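Local coordinates for protein kojibiose phosphorylase (Gut metagenome, PDB 6W0P) that belongs to glycoside hydrolase family 65, in which an N-terminal beta-sandwich domain accompanies a helical catalytic domain and a small C-terminal domain, at residues E221-L226 / I232-L237; T212-T217 / D268-K273; E99-E102 / K107-F110. All blocks are in the same frame, centred on the assembly; numbering follows the deposited sequence.

Interaction 1 (E221-L226 / I232-L237); sequences EDSYQL and ILNYEL
Ile232 and Gln225 start the pairing of two antiparallel strands as a hydrogen-bonded pair, with Ile232 N donating to Gln225 O and Gln225 N to Ile232 O. Their side chains lie alongside each other and point the same way, the amide NE2 of Gln225 resting 3.7 Å from CD1 of Ile232. At the next residue, Leu233 faces Tyr224 in a non-hydrogen-bonded pair. Its CD2 methyl reaches past Tyr224 to CG of Glu221 at 3.6 Å; the Glu221 chain, bent at chi2 (-71°), lies against this methyl. Asn234 is gripped several times. Its N bonds to Ser223 O and its O accepts from Asp222 N, while its side chain sends ND2 to Ser223 OG (2.8 Å) almost within the amide plane, which fixes the rotation of the amide. Tyr235 swings its ring back to the other strand, CE1 lying 3.3 Å from CA of Glu221 in an oblique approach. The phenol OH is hydrogen-bonded to Thr217 OG1, and a water bonds both to this OH (2.6 Å) and to Glu221 OE1 (2.8 Å). Glu236 follows: its N lies close to Asp222 OD2, on the anti side and tilted out of the carboxylate plane, at a distance so short that the details of this bond are doubtful. Because Asp222 and Ser223 both face Asn234, the register gains a residue here. The result is a beta hairpin with a classic beta bulge, at the margin of the five-stranded sheet in the beta-sandwich N-terminal domain.

Interaction 2 (T212-T217 / D268-K273); sequences TSVMRT and DIALTK
Val214 lays its two methyls over Ala270 and Leu271, fitting a strand of the sandwich against a helix. The arrangement is a beta-sandwich flanked by a helix: 263-277 lies on the outer face of the large antiparallel sheet, and its segment runs roughly along the strand, the two axes 29° apart and 8.5 Å from each other at closest approach. With chi1 at -67°, Val214 spreads its branches between two neighbouring helix residues. CG2 meets the Ala270 CB methyl at 3.7 Å and also rests against the Ala270 carbonyl oxygen, whereas CG1 meets CD2 of Leu271, again at 3.7 Å. The Leu271 side chain comes in across Val214 at about a right angle. Two residues earlier on the same face of the strand, Thr212 adds its CG2 methyl, 3.8 Å from Ala270 CB, so the small alanine side chain sits against both strand residues, consistent with the close approach of the helix. The side chains meet through methyl groups, and the contact is largely buried. The hydroxyl of Thr212 is engaged elsewhere, hydrogen-bonded to Thr201 OG1 and to Gln266 OE1, the latter on the same helix. Ser213 and Met215 point away from the helix into the sandwich, where both touch Leu173 of strand 165-174. On the helix itself, Asp268 O takes two hydrogen bonds from Thr272, one from the backbone N at 3.0 Å and one from OG1 at 2.7 Å, the two reaching it from opposite faces of its carbonyl plane.

Interaction 3 (E99-E102 / K107-F110); sequences EDEE and KVKF
This is a small van der Waals contact of a valine side chain with a glutamate carboxylate and a backbone carbonyl, made near the surface where the chain passes from the short edge strand 101-102 of the five-stranded sheet to strand 109-118 of the large sheet. One methyl packs against two oxygens: Val108 CG1 lies 3.2 Å from Glu101 OE1 and 3.4 Å from Glu102 O. The Glu101 chain is fully drawn out, CG anti to the backbone N (chi1 176°) and extended beyond, which carries its carboxylate obliquely across to the valine. Backbones stay well apart, the CA atoms of Glu102 and Val108 being 8.2 Å from each other, so the segments do not pair as strands. The contact joins the two sheets of the beta-sandwich that forms the N-terminal domain of this family 65 protein. The carboxylate that touches the valine is anchored on strand 123-132, next to 109-118 in the large sheet: Glu101 OE1 is hydrogen-bonded to Trp130 NE1 and OE2 to Thr132 OG1. These two bonds probably hold the group in place beside Val108, whose side chain touches Trp130 as well. The side chain of Glu102 turns elsewhere, its OE2 shared between a salt bridge to Arg95 NE and a hydrogen bond from Thr49 OG1.

From the N terminus, interaction 3 comes first, closing a loop of only four residues as the chain leaves the five-stranded sheet for the large one. It is complete well before the others begin. Strand 210-217 then opens interaction 2, which is closed only when helix 263-277 returns to it some fifty residues later. Within that interval the chain folds the hairpin 223-227/230-239, so interaction 1 opens and closes wholly between the two halves of interaction 2. The hairpin and strand 210-217 meet inside the sandwich, Leu233 CD1 packing 3.8 Å from Met215 CE. Interaction 3 stands apart, its centre about 20 Å from that of interaction 1.

Interaction 1 (E221-L226 / I232-L237)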
loop_
_atom_site.group_PDB
_atom_site.type_symbol
_atom_site.label_atom_id
_atom_site.label_comp_id
_atom_site.label_asym_id
_atom_site.label_seq_id
_atom_site.Cartn_x
_atom_site.Cartn_y
_atom_site.Cartn_z
ATOM N N GLU A 221 11.813 17.604 52.294
ATOM C CA GLU A 221 12.920 17.731 51.316
ATOM C C GLU A 221 13.823 18.914 51.711
ATOM O O GLU A 221 13.384 19.775 52.487
ATOM C CB GLU A 221 12.340 17.875 49.908
ATOM C CG GLU A 221 11.766 19.252 49.590
ATOM C CD GLU A 221 10.465 19.654 50.279
ATOM O OE1 GLU A 221 9.791 18.789 50.870
ATOM O OE2 GLU A 221 10.133 20.858 50.226
ATOM N N ASP A 222 15.053 18.931 51.199
ATOM C CA ASP A 222 16.062 19.986 51.455
ATOM C C ASP A 222 15.789 21.109 50.459
ATOM O O ASP A 222 16.014 22.250 50.803
ATOM C CB ASP A 222 17.490 19.435 51.358
ATOM C CG ASP A 222 17.842 18.497 52.500
ATOM O OD1 ASP A 222 17.977 18.980 53.627
ATOM O OD2 ASP A 222 17.917 17.273 52.257
ATOM N N SER A 223 15.281 20.780 49.273
ATOM C CA SER A 223 14.872 21.783 48.259
ATOM C C SER A 223 14.022 21.115 47.184
ATOM O O SER A 223 13.971 19.877 47.176
ATOM C CB SER A 223 16.073 22.475 47.650
ATOM O OG SER A 223 16.916 21.539 47.009
ATOM N N TYR A 224 13.419 21.922 46.309
ATOM C CA TYR A 224 12.555 21.474 45.189
ATOM C C TYR A 224 12.811 22.328 43.943
ATOM O O TYR A 224 13.322 23.441 44.079
ATOM C CB TYR A 224 11.093 21.520 45.630
ATOM C CG TYR A 224 10.490 22.886 45.854
ATOM C CD1 TYR A 224 10.578 23.530 47.082
ATOM C CD2 TYR A 224 9.765 23.513 44.849
ATOM C CE1 TYR A 224 9.979 24.764 47.295
ATOM C CE2 TYR A 224 9.161 24.746 45.044
ATOM C CZ TYR A 224 9.265 25.377 46.272
ATOM O OH TYR A 224 8.670 26.599 46.450
ATOM N N GLN A 225 12.450 21.819 42.764
ATOM C CA GLN A 225 12.505 22.587 41.491
ATOM C C GLN A 225 11.178 22.435 40.744
ATOM O O GLN A 225 10.637 21.321 40.705
ATOM C CB GLN A 225 13.663 22.134 40.598
ATOM C CG GLN A 225 15.006 22.035 41.315
ATOM C CD GLN A 225 16.019 21.229 40.532
ATOM O OE1 GLN A 225 16.332 21.532 39.372
ATOM N NE2 GLN A 225 16.507 20.160 41.159
ATOM N N LEU A 226 10.694 23.520 40.148
ATOM C CA LEU A 226 9.565 23.521 39.187
ATOM C C LEU A 226 10.100 23.939 37.812
ATOM O O LEU A 226 10.226 25.154 37.552
ATOM C CB LEU A 226 8.469 24.467 39.686
ATOM C CG LEU A 226 7.952 24.222 41.102
ATOM C CD1 LEU A 226 6.954 25.314 41.489
ATOM C CD2 LEU A 226 7.317 22.839 41.246
ATOM N N ILE A 232 10.876 18.285 40.882
ATOM C CA ILE A 232 11.928 17.505 41.591
ATOM C C ILE A 232 11.836 17.844 43.080
ATOM O O ILE A 232 11.668 19.030 43.411
ATOM C CB ILE A 232 13.323 17.779 40.994
ATOM C CG1 ILE A 232 13.328 17.622 39.473
ATOM C CG2 ILE A 232 14.382 16.905 41.647
ATOM C CD1 ILE A 232 14.657 17.972 38.827
ATOM N N LEU A 233 11.886 16.823 43.922
ATOM C CA LEU A 233 12.165 16.947 45.362
ATOM C C LEU A 233 13.612 16.477 45.591
ATOM O O LEU A 233 13.948 15.362 45.149
ATOM C CB LEU A 233 11.130 16.104 46.118
ATOM C CG LEU A 233 9.703 16.660 46.164
ATOM C CD1 LEU A 233 8.712 15.593 46.618
ATOM C CD2 LEU A 233 9.608 17.864 47.083
ATOM N N ASN A 234 14.448 17.322 46.222
ATOM C CA ASN A 234 15.877 17.036 46.554
ATOM C C ASN A 234 15.972 16.580 48.012
ATOM O O ASN A 234 15.421 17.278 48.887
ATOM C CB ASN A 234 16.788 18.256 46.357
ATOM C CG ASN A 234 16.883 18.687 44.911
ATOM O OD1 ASN A 234 17.071 17.857 44.018
ATOM N ND2 ASN A 234 16.767 19.985 44.669
ATOM N N TYR A 235 16.638 15.453 48.264
ATOM C CA TYR A 235 16.927 14.954 49.637
ATOM C C TYR A 235 18.443 14.824 49.775
ATOM O O TYR A 235 19.090 14.205 48.917
ATOM C CB TYR A 235 16.150 13.670 49.948
ATOM C CG TYR A 235 14.658 13.828 49.776
ATOM C CD1 TYR A 235 13.865 14.309 50.804
ATOM C CD2 TYR A 235 14.043 13.539 48.565
ATOM C CE1 TYR A 235 12.505 14.504 50.636
ATOM C CE2 TYR A 235 12.686 13.726 48.383
ATOM C CZ TYR A 235 11.916 14.218 49.418
ATOM O OH TYR A 235 10.584 14.412 49.242
ATOM N N GLU A 236 18.984 15.482 50.794
ATOM C CA GLU A 236 20.411 15.421 51.192
ATOM C C GLU A 236 20.452 14.487 52.390
ATOM O O GLU A 236 20.109 14.937 53.484
ATOM C CB GLU A 236 20.969 16.799 51.569
ATOM C CG GLU A 236 20.799 17.870 50.506
ATOM C CD GLU A 236 21.615 17.669 49.244
ATOM O OE1 GLU A 236 21.260 18.300 48.212
ATOM O OE2 GLU A 236 22.598 16.888 49.290
ATOM N N LEU A 237 20.760 13.215 52.167
ATOM C CA LEU A 237 20.665 12.199 53.236
ATOM C C LEU A 237 22.064 11.879 53.751
ATOM O O LEU A 237 22.986 11.704 52.916
ATOM C CB LEU A 237 19.961 10.952 52.693
ATOM C CG LEU A 237 18.577 11.200 52.092
ATOM C CD1 LEU A 237 18.055 9.954 51.420
ATOM C CD2 LEU A 237 17.597 11.705 53.148
HETATM O O HOH W 1 9.094 16.048 50.649
#

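Interaction 2 (T212-T217 / D268-K273)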
loop_
_atom_site.group_PDB
_atom_site.type_symbol
_atom_site.label_atom_id
_atom_site.label_comp_id
_atom_site.label_asym_id
_atom_site.label_seq_id
_atom_site.Cartn_x
_atom_site.Cartn_y
_atom_site.Cartn_z
ATOM N N THR A 212 -3.033 15.561 35.636
ATOM C CA THR A 212 -2.338 16.153 36.807
ATOM C C THR A 212 -1.649 15.026 37.565
ATOM O O THR A 212 -2.335 14.051 37.930
ATOM C CB THR A 212 -3.282 16.953 37.715
ATOM O OG1 THR A 212 -3.709 18.087 36.971
ATOM C CG2 THR A 212 -2.616 17.433 38.986
ATOM N N SER A 213 -0.334 15.144 37.724
ATOM C CA SER A 213 0.508 14.219 38.509
ATOM C C SER A 213 1.008 14.949 39.745
ATOM O O SER A 213 1.672 15.999 39.570
ATOM C CB SER A 213 1.659 13.700 37.704
ATOM O OG SER A 213 2.364 12.730 38.465
ATOM N N VAL A 214 0.690 14.414 40.928
ATOM C CA VAL A 214 1.109 15.012 42.227
ATOM C C VAL A 214 1.803 13.949 43.083
ATOM O O VAL A 214 1.338 12.792 43.113
ATOM C CB VAL A 214 -0.089 15.638 42.963
ATOM C CG1 VAL A 214 -0.620 16.860 42.218
ATOM C CG2 VAL A 214 -1.196 14.624 43.200
ATOM N N MET A 215 2.878 14.337 43.761
ATOM C CA MET A 215 3.551 13.455 44.734
ATOM C C MET A 215 3.805 14.202 46.044
ATOM O O MET A 215 3.760 15.433 46.074
ATOM C CB MET A 215 4.867 12.915 44.184
ATOM C CG MET A 215 5.901 13.963 43.939
ATOM S SD MET A 215 7.451 13.140 43.563
ATOM C CE MET A 215 8.444 14.507 42.964
ATOM N N ARG A 216 4.010 13.418 47.089
ATOM C CA ARG A 216 4.457 13.859 48.425
ATOM C C ARG A 216 5.077 12.636 49.097
ATOM O O ARG A 216 4.842 11.514 48.584
ATOM C CB ARG A 216 3.278 14.366 49.251
ATOM C CG ARG A 216 2.371 13.248 49.728
ATOM C CD ARG A 216 1.095 13.801 50.301
ATOM N NE ARG A 216 1.248 14.237 51.678
ATOM C CZ ARG A 216 0.916 15.442 52.125
ATOM N NH1 ARG A 216 0.468 16.371 51.289
ATOM N NH2 ARG A 216 1.073 15.735 53.407
ATOM N N THR A 217 5.780 12.835 50.212
ATOM C CA THR A 217 6.656 11.805 50.833
ATOM C C THR A 217 6.477 11.903 52.349
ATOM O O THR A 217 5.706 12.773 52.787
ATOM C CB THR A 217 8.113 11.933 50.351
ATOM O OG1 THR A 217 8.768 13.010 51.025
ATOM C CG2 THR A 217 8.231 12.157 48.858
ATOM N N ASP A 268 -7.286 19.936 42.510
ATOM C CA ASP A 268 -7.786 19.802 43.905
ATOM C C ASP A 268 -8.147 18.341 44.187
ATOM O O ASP A 268 -7.849 17.854 45.299
ATOM C CB ASP A 268 -8.981 20.706 44.205
ATOM C CG ASP A 268 -9.078 21.004 45.695
ATOM O OD1 ASP A 268 -8.456 22.004 46.120
ATOM O OD2 ASP A 268 -9.715 20.193 46.433
ATOM N N ILE A 269 -8.775 17.655 43.233
ATOM C CA ILE A 269 -9.066 16.198 43.372
ATOM C C ILE A 269 -7.733 15.460 43.566
ATOM O O ILE A 269 -7.626 14.669 44.515
ATOM C CB ILE A 269 -9.870 15.665 42.175
ATOM C CG1 ILE A 269 -11.240 16.348 42.089
ATOM C CG2 ILE A 269 -9.986 14.147 42.243
ATOM C CD1 ILE A 269 -11.890 16.259 40.714
ATOM N N ALA A 270 -6.723 15.768 42.758
ATOM C CA ALA A 270 -5.422 15.071 42.830
ATOM C C ALA A 270 -4.834 15.241 44.238
ATOM O O ALA A 270 -4.440 14.218 44.851
ATOM C CB ALA A 270 -4.497 15.560 41.749
ATOM N N LEU A 271 -4.825 16.469 44.763
ATOM C CA LEU A 271 -4.209 16.779 46.080
ATOM C C LEU A 271 -4.993 16.132 47.220
ATOM O O LEU A 271 -4.336 15.683 48.182
ATOM C CB LEU A 271 -4.133 18.294 46.260
ATOM C CG LEU A 271 -3.075 18.984 45.413
ATOM C CD1 LEU A 271 -2.891 20.426 45.865
ATOM C CD2 LEU A 271 -1.762 18.227 45.470
ATOM N N THR A 272 -6.327 16.116 47.136
ATOM C CA THR A 272 -7.223 15.492 48.151
ATOM C C THR A 272 -6.924 13.987 48.239
ATOM O O THR A 272 -6.719 13.482 49.370
ATOM C CB THR A 272 -8.701 15.773 47.854
ATOM O OG1 THR A 272 -8.861 17.186 47.696
ATOM C CG2 THR A 272 -9.621 15.276 48.945
ATOM N N LYS A 273 -6.857 13.285 47.103
ATOM C CA LYS A 273 -6.583 11.820 47.092
ATOM C C LYS A 273 -5.128 11.553 47.504
ATOM O O LYS A 273 -4.904 10.648 48.315
ATOM C CB LYS A 273 -6.935 11.233 45.720
ATOM C CG LYS A 273 -8.406 10.866 45.545
ATOM C CD LYS A 273 -8.853 10.944 44.105
ATOM C CE LYS A 273 -10.348 10.805 43.921
ATOM N NZ LYS A 273 -10.688 9.446 43.466
#

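Interaction 3 (E99-E102 / K107-F110)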
loop_
_atom_site.group_PDB
_atom_site.type_symbol
_atom_site.label_atom_id
_atom_site.label_comp_id
_atom_site.label_asym_id
_atom_site.label_seq_id
_atom_site.Cartn_x
_atom_site.Cartn_y
_atom_site.Cartn_z
ATOM N N GLU A 99 28.974 11.190 46.373
ATOM C CA GLU A 99 30.317 11.787 46.138
ATOM C C GLU A 99 30.540 11.941 44.627
ATOM O O GLU A 99 31.549 11.418 44.067
ATOM C CB GLU A 99 31.363 10.876 46.782
ATOM C CG GLU A 99 31.134 10.708 48.267
ATOM C CD GLU A 99 32.064 9.724 48.943
ATOM O OE1 GLU A 99 32.811 9.025 48.227
ATOM O OE2 GLU A 99 32.034 9.667 50.184
ATOM N N ASP A 100 29.580 12.576 43.970
ATOM C CA ASP A 100 29.638 12.949 42.525
ATOM C C ASP A 100 29.580 11.733 41.577
ATOM O O ASP A 100 29.504 11.997 40.357
ATOM C CB ASP A 100 30.841 13.853 42.240
ATOM C CG ASP A 100 30.406 15.299 42.073
ATOM O OD1 ASP A 100 30.855 16.158 42.887
ATOM O OD2 ASP A 100 29.593 15.551 41.150
ATOM N N GLU A 101 29.551 10.481 42.081
ATOM C CA GLU A 101 29.250 9.262 41.270
ATOM C C GLU A 101 27.733 9.051 41.249
ATOM O O GLU A 101 27.137 8.944 42.349
ATOM C CB GLU A 101 29.964 8.027 41.819
ATOM C CG GLU A 101 29.609 6.758 41.072
ATOM C CD GLU A 101 30.189 5.479 41.654
ATOM O OE1 GLU A 101 29.834 4.400 41.136
ATOM O OE2 GLU A 101 30.986 5.559 42.622
ATOM N N GLU A 102 27.126 9.059 40.059
ATOM C CA GLU A 102 25.662 8.848 39.896
ATOM C C GLU A 102 25.386 7.343 39.798
ATOM O O GLU A 102 26.085 6.657 39.033
ATOM C CB GLU A 102 25.057 9.560 38.683
ATOM C CG GLU A 102 23.532 9.521 38.732
ATOM C CD GLU A 102 22.763 10.191 37.603
ATOM O OE1 GLU A 102 23.410 10.854 36.750
ATOM O OE2 GLU A 102 21.512 10.075 37.596
ATOM N N LYS A 107 26.908 1.492 34.225
ATOM C CA LYS A 107 28.271 2.056 34.450
ATOM C C LYS A 107 28.879 1.575 35.774
ATOM O O LYS A 107 30.036 1.197 35.764
ATOM C CB LYS A 107 28.223 3.587 34.381
ATOM C CG LYS A 107 28.027 4.140 32.974
ATOM C CD LYS A 107 27.979 5.658 32.899
ATOM C CE LYS A 107 27.576 6.144 31.517
ATOM N NZ LYS A 107 27.614 7.625 31.410
ATOM N N VAL A 108 28.142 1.578 36.879
ATOM C CA VAL A 108 28.748 1.459 38.242
ATOM C C VAL A 108 29.043 -0.012 38.563
ATOM O O VAL A 108 28.645 -0.886 37.793
ATOM C CB VAL A 108 27.858 2.127 39.310
ATOM C CG1 VAL A 108 27.612 3.603 38.986
ATOM C CG2 VAL A 108 26.542 1.381 39.510
ATOM N N LYS A 109 29.768 -0.258 39.658
ATOM C CA LYS A 109 30.005 -1.619 40.204
ATOM C C LYS A 109 28.884 -1.914 41.209
ATOM O O LYS A 109 28.568 -1.038 42.052
ATOM C CB LYS A 109 31.399 -1.746 40.835
ATOM C CG LYS A 109 32.499 -2.124 39.853
ATOM C CD LYS A 109 33.789 -1.362 40.058
ATOM C CE LYS A 109 34.694 -1.409 38.842
ATOM N NZ LYS A 109 36.033 -0.848 39.149
ATOM N N PHE A 110 28.268 -3.086 41.087
ATOM C CA PHE A 110 27.141 -3.515 41.956
ATOM C C PHE A 110 27.221 -5.028 42.103
ATOM O O PHE A 110 27.889 -5.651 41.289
ATOM C CB PHE A 110 25.809 -3.008 41.398
ATOM C CG PHE A 110 25.433 -3.601 40.072
ATOM C CD1 PHE A 110 25.922 -3.072 38.891
ATOM C CD2 PHE A 110 24.574 -4.691 40.005
ATOM C CE1 PHE A 110 25.569 -3.628 37.669
ATOM C CE2 PHE A 110 24.223 -5.247 38.787
ATOM C CZ PHE A 110 24.707 -4.702 37.619
#